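Local coordinates for chitinase (Paenibacillus sp. FPU-7, PDB 5GZT), which probably cleaves the beta-1,4 linkages between N-acetylglucosamine units within chitin chains and chitodextrins, at residues 385-397 with 431-443. Numbering follows the deposited sequence.
Sequences REVFANSALDFMN and ALLKLLREKLDAQ
Lys-439 reaches across to helix 382-398 and forms a salt bridge with Glu-386, NZ meeting OE2 at 2.7 Å on its syn side, 35° out of the carboxylate plane. A weak hydrogen bond runs from NZ to Glu-386 OE1. The lysine chain is bent at its end (chi4 -86°), which turns NZ onto the carboxylate. Asn-390 ND2 donates to Glu-386 OE2 at 2.7 Å, from the same face of the carboxylate as Lys-439, and Asn-390 OD1 weakly accepts from NZ. The Lys-439 side chain is a knob among Glu-386, Ala-389, Asn-390 and Leu-393. Leu-393 returns the fit, lodged among Leu-436, Lys-439, Leu-440 and Gln-443. Deeper in, Met-396 SD lies 3.6 Å from Leu-440 CD2, and Phe-388 CD2 lies 3.6 Å from Leu-432 CD1. Toward the N-terminal ends of both segments, Ala-431 CB sits over one face of the Arg-385 guanidinium, whose NH1 hydrogen-bonds to Ala-379 O. The segment axes cross at -45°, 9.7 Å apart at closest approach. The helices are neighbours on the outside of a family 18 TIM barrel, and Ile-404 and Leu-453 of its strands back the apolar layer. The contact thus joins a mostly buried apolar layer to a partly exposed salt bridge, where two donors probably stabilise the Glu-386 charge.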
loop_
_atom_site.group_PDB
_atom_site.type_symbol
_atom_site.label_atom_id
_atom_site.label_comp_id
_atom_site.label_asym_id
_atom_site.label_seq_id
_atom_site.Cartn_x
_atom_site.Cartn_y
_atom_site.Cartn_z
ATOM N N ARG B 385 28.085 -9.100 3.914
ATOM C CA ARG B 385 26.989 -8.816 2.967
ATOM C C ARG B 385 26.505 -9.986 2.201
ATOM O O ARG B 385 25.308 -10.065 1.906
ATOM C CB ARG B 385 27.384 -7.701 2.019
ATOM C CG ARG B 385 27.502 -6.405 2.778
ATOM C CD ARG B 385 27.547 -5.224 1.841
ATOM N NE ARG B 385 28.650 -5.294 0.874
ATOM C CZ ARG B 385 29.861 -4.769 1.036
ATOM N NH1 ARG B 385 30.228 -4.151 2.162
ATOM N NH2 ARG B 385 30.726 -4.870 0.032
ATOM N N GLU B 386 27.415 -10.904 1.857
ATOM C CA GLU B 386 27.023 -12.132 1.155
ATOM C C GLU B 386 26.210 -13.070 2.062
ATOM O O GLU B 386 25.254 -13.666 1.650
ATOM C CB GLU B 386 28.272 -12.862 0.578
ATOM C CG GLU B 386 28.014 -14.189 -0.139
ATOM C CD GLU B 386 27.393 -14.051 -1.522
ATOM O OE1 GLU B 386 27.474 -12.962 -2.137
ATOM O OE2 GLU B 386 26.854 -15.059 -2.037
ATOM N N VAL B 387 26.602 -13.235 3.303
ATOM C CA VAL B 387 25.830 -14.132 4.177
ATOM C C VAL B 387 24.381 -13.539 4.348
ATOM O O VAL B 387 23.332 -14.218 4.123
ATOM C CB VAL B 387 26.520 -14.280 5.571
ATOM C CG1 VAL B 387 25.738 -15.249 6.446
ATOM C CG2 VAL B 387 28.005 -14.692 5.446
ATOM N N PHE B 388 24.357 -12.262 4.704
ATOM C CA PHE B 388 23.113 -11.538 4.899
ATOM C C PHE B 388 22.155 -11.696 3.740
ATOM O O PHE B 388 21.031 -12.288 3.888
ATOM C CB PHE B 388 23.373 -10.053 5.186
ATOM C CG PHE B 388 22.101 -9.305 5.505
ATOM C CD1 PHE B 388 21.618 -9.248 6.811
ATOM C CD2 PHE B 388 21.326 -8.749 4.478
ATOM C CE1 PHE B 388 20.414 -8.602 7.087
ATOM C CE2 PHE B 388 20.119 -8.100 4.766
ATOM C CZ PHE B 388 19.668 -8.036 6.075
ATOM N N ALA B 389 22.608 -11.248 2.563
ATOM C CA ALA B 389 21.768 -11.305 1.348
ATOM C C ALA B 389 21.230 -12.659 1.032
ATOM O O ALA B 389 20.042 -12.825 0.650
ATOM C CB ALA B 389 22.517 -10.753 0.169
ATOM N N ASN B 390 22.092 -13.666 1.201
ATOM C CA ASN B 390 21.676 -15.057 0.960
ATOM C C ASN B 390 20.631 -15.450 1.988
ATOM O O ASN B 390 19.563 -15.995 1.648
ATOM C CB ASN B 390 22.906 -16.013 0.977
ATOM C CG ASN B 390 23.751 -15.915 -0.298
ATOM O OD1 ASN B 390 23.226 -15.857 -1.411
ATOM N ND2 ASN B 390 25.072 -15.912 -0.134
ATOM N N SER B 391 20.912 -15.130 3.245
ATOM C CA SER B 391 19.910 -15.306 4.323
ATOM C C SER B 391 18.539 -14.641 4.050
ATOM O O SER B 391 17.429 -15.260 4.227
ATOM C CB SER B 391 20.457 -14.797 5.648
ATOM O OG SER B 391 19.642 -15.383 6.638
ATOM N N ALA B 392 18.608 -13.409 3.556
ATOM C CA ALA B 392 17.356 -12.664 3.242
ATOM C C ALA B 392 16.570 -13.344 2.212
ATOM O O ALA B 392 15.332 -13.528 2.362
ATOM C CB ALA B 392 17.657 -11.266 2.826
ATOM N N LEU B 393 17.270 -13.807 1.159
ATOM C CA LEU B 393 16.571 -14.559 0.120
ATOM C C LEU B 393 15.980 -15.864 0.640
ATOM O O LEU B 393 14.843 -16.266 0.289
ATOM C CB LEU B 393 17.430 -14.741 -1.167
ATOM C CG LEU B 393 17.266 -13.591 -2.199
ATOM C CD1 LEU B 393 18.072 -12.342 -1.801
ATOM C CD2 LEU B 393 17.606 -14.044 -3.618
ATOM N N ASP B 394 16.700 -16.538 1.524
ATOM C CA ASP B 394 16.135 -17.767 2.167
ATOM C C ASP B 394 14.805 -17.514 2.882
ATOM O O ASP B 394 13.822 -18.324 2.738
ATOM C CB ASP B 394 17.139 -18.376 3.169
ATOM C CG ASP B 394 18.369 -19.008 2.468
ATOM O OD1 ASP B 394 18.187 -19.508 1.339
ATOM O OD2 ASP B 394 19.501 -18.934 3.006
ATOM N N PHE B 395 14.799 -16.407 3.656
ATOM C CA PHE B 395 13.579 -16.011 4.393
ATOM C C PHE B 395 12.443 -15.819 3.435
ATOM O O PHE B 395 11.353 -16.493 3.581
ATOM C CB PHE B 395 13.834 -14.756 5.209
ATOM C CG PHE B 395 12.824 -14.543 6.304
ATOM C CD1 PHE B 395 11.531 -14.101 6.000
ATOM C CD2 PHE B 395 13.156 -14.801 7.631
ATOM C CE1 PHE B 395 10.590 -13.923 7.012
ATOM C CE2 PHE B 395 12.229 -14.575 8.632
ATOM C CZ PHE B 395 10.941 -14.179 8.315
ATOM N N MET B 396 12.719 -14.984 2.404
ATOM C CA MET B 396 11.738 -14.650 1.362
ATOM C C MET B 396 11.163 -15.895 0.733
ATOM O O MET B 396 9.915 -16.074 0.623
ATOM C CB MET B 396 12.364 -13.728 0.300
ATOM C CG MET B 396 11.385 -13.133 -0.703
ATOM S SD MET B 396 12.140 -12.289 -2.111
ATOM C CE MET B 396 12.222 -13.731 -3.167
ATOM N N ASN B 397 12.086 -16.775 0.316
ATOM C CA ASN B 397 11.708 -18.072 -0.291
ATOM C C ASN B 397 11.060 -19.019 0.653
ATOM O O ASN B 397 10.062 -19.688 0.261
ATOM C CB ASN B 397 12.928 -18.752 -0.922
ATOM C CG ASN B 397 13.451 -17.950 -2.060
ATOM O OD1 ASN B 397 14.661 -17.665 -2.175
ATOM N ND2 ASN B 397 12.528 -17.509 -2.887
ATOM N N ALA B 431 26.102 -0.823 -1.212
ATOM C CA ALA B 431 26.618 -2.150 -1.661
ATOM C C ALA B 431 25.663 -3.281 -1.288
ATOM O O ALA B 431 25.337 -4.154 -2.106
ATOM C CB ALA B 431 27.991 -2.375 -1.032
ATOM N N LEU B 432 25.157 -3.233 -0.049
ATOM C CA LEU B 432 24.194 -4.248 0.377
ATOM C C LEU B 432 22.972 -4.273 -0.515
ATOM O O LEU B 432 22.479 -5.334 -0.933
ATOM C CB LEU B 432 23.836 -4.039 1.877
ATOM C CG LEU B 432 22.703 -4.835 2.489
ATOM C CD1 LEU B 432 22.808 -6.346 2.259
ATOM C CD2 LEU B 432 22.704 -4.495 3.978
ATOM N N LEU B 433 22.466 -3.080 -0.821
ATOM C CA LEU B 433 21.272 -2.980 -1.682
ATOM C C LEU B 433 21.558 -3.484 -3.085
ATOM O O LEU B 433 20.745 -4.197 -3.708
ATOM C CB LEU B 433 20.756 -1.527 -1.690
ATOM C CG LEU B 433 20.079 -1.088 -0.374
ATOM C CD1 LEU B 433 19.837 0.405 -0.405
ATOM C CD2 LEU B 433 18.791 -1.834 -0.113
ATOM N N LYS B 434 22.693 -3.057 -3.605
ATOM C CA LYS B 434 23.172 -3.581 -4.917
ATOM C C LYS B 434 23.156 -5.109 -4.974
ATOM O O LYS B 434 22.529 -5.766 -5.863
ATOM C CB LYS B 434 24.585 -3.052 -5.110
ATOM C CG LYS B 434 25.239 -3.422 -6.429
ATOM C CD LYS B 434 26.561 -2.663 -6.534
ATOM C CE LYS B 434 27.226 -2.848 -7.892
ATOM N NZ LYS B 434 27.492 -4.282 -8.145
ATOM N N LEU B 435 23.813 -5.696 -3.974
ATOM C CA LEU B 435 23.881 -7.132 -3.898
ATOM C C LEU B 435 22.522 -7.781 -3.939
ATOM O O LEU B 435 22.282 -8.707 -4.720
ATOM C CB LEU B 435 24.654 -7.566 -2.667
ATOM C CG LEU B 435 24.905 -9.076 -2.508
ATOM C CD1 LEU B 435 25.536 -9.733 -3.750
ATOM C CD2 LEU B 435 25.781 -9.252 -1.278
ATOM N N LEU B 436 21.593 -7.272 -3.136
ATOM C CA LEU B 436 20.282 -7.924 -2.992
ATOM C C LEU B 436 19.527 -7.859 -4.285
ATOM O O LEU B 436 18.754 -8.791 -4.687
ATOM C CB LEU B 436 19.456 -7.199 -1.878
ATOM C CG LEU B 436 19.872 -7.480 -0.438
ATOM C CD1 LEU B 436 19.421 -6.340 0.463
ATOM C CD2 LEU B 436 19.288 -8.803 -0.018
ATOM N N ARG B 437 19.633 -6.685 -4.886
ATOM C CA ARG B 437 19.002 -6.511 -6.206
ATOM C C ARG B 437 19.618 -7.573 -7.202
ATOM O O ARG B 437 18.889 -8.309 -7.907
ATOM C CB ARG B 437 19.253 -5.089 -6.709
ATOM C CG ARG B 437 18.312 -4.543 -7.773
ATOM C CD ARG B 437 17.326 -5.517 -8.351
ATOM N NE ARG B 437 15.992 -5.341 -7.878
ATOM C CZ ARG B 437 15.026 -6.263 -7.857
ATOM N NH1 ARG B 437 15.205 -7.528 -8.192
ATOM N NH2 ARG B 437 13.837 -5.898 -7.398
ATOM N N GLU B 438 20.946 -7.665 -7.207
ATOM C CA GLU B 438 21.640 -8.697 -8.067
ATOM C C GLU B 438 21.071 -10.085 -7.808
ATOM O O GLU B 438 20.538 -10.755 -8.748
ATOM C CB GLU B 438 23.127 -8.651 -7.823
ATOM C CG GLU B 438 23.699 -7.389 -8.425
ATOM C CD GLU B 438 25.108 -7.051 -7.979
ATOM O OE1 GLU B 438 25.689 -7.724 -7.100
ATOM O OE2 GLU B 438 25.618 -6.050 -8.516
ATOM N N LYS B 439 21.066 -10.486 -6.531
ATOM C CA LYS B 439 20.632 -11.829 -6.216
ATOM C C LYS B 439 19.178 -12.087 -6.574
ATOM O O LYS B 439 18.787 -13.242 -6.916
ATOM C CB LYS B 439 20.887 -12.127 -4.754
ATOM C CG LYS B 439 22.354 -12.002 -4.348
ATOM C CD LYS B 439 22.610 -12.871 -3.142
ATOM C CE LYS B 439 24.063 -12.819 -2.712
ATOM N NZ LYS B 439 24.873 -13.817 -3.463
ATOM N N LEU B 440 18.341 -11.039 -6.474
ATOM C CA LEU B 440 16.906 -11.231 -6.676
ATOM C C LEU B 440 16.704 -11.361 -8.160
ATOM O O LEU B 440 15.946 -12.206 -8.602
ATOM C CB LEU B 440 16.026 -10.104 -6.068
ATOM C CG LEU B 440 15.904 -10.066 -4.522
ATOM C CD1 LEU B 440 15.433 -8.697 -4.024
ATOM C CD2 LEU B 440 14.953 -11.145 -4.081
ATOM N N ASP B 441 17.396 -10.533 -8.921
ATOM C CA ASP B 441 17.362 -10.659 -10.404
ATOM C C ASP B 441 17.835 -12.034 -10.885
ATOM O O ASP B 441 17.169 -12.659 -11.736
ATOM C CB ASP B 441 18.210 -9.556 -11.053
ATOM C CG ASP B 441 17.568 -8.180 -10.925
ATOM O OD1 ASP B 441 16.316 -8.098 -10.768
ATOM O OD2 ASP B 441 18.305 -7.183 -11.000
ATOM N N ALA B 442 18.941 -12.504 -10.292
ATOM C CA ALA B 442 19.516 -13.823 -10.607
ATOM C C ALA B 442 18.421 -14.838 -10.443
ATOM O O ALA B 442 18.061 -15.551 -11.381
ATOM C CB ALA B 442 20.678 -14.130 -9.669
ATOM N N GLN B 443 17.793 -14.829 -9.278
ATOM C CA GLN B 443 16.789 -15.825 -9.003
ATOM C C GLN B 443 15.577 -15.793 -9.935
ATOM O O GLN B 443 14.923 -16.813 -10.193
ATOM C CB GLN B 443 16.350 -15.683 -7.544
ATOM C CG GLN B 443 15.243 -16.650 -7.161
ATOM C CD GLN B 443 14.996 -16.708 -5.680
ATOM O OE1 GLN B 443 15.865 -16.435 -4.870
ATOM N NE2 GLN B 443 13.779 -17.026 -5.335
#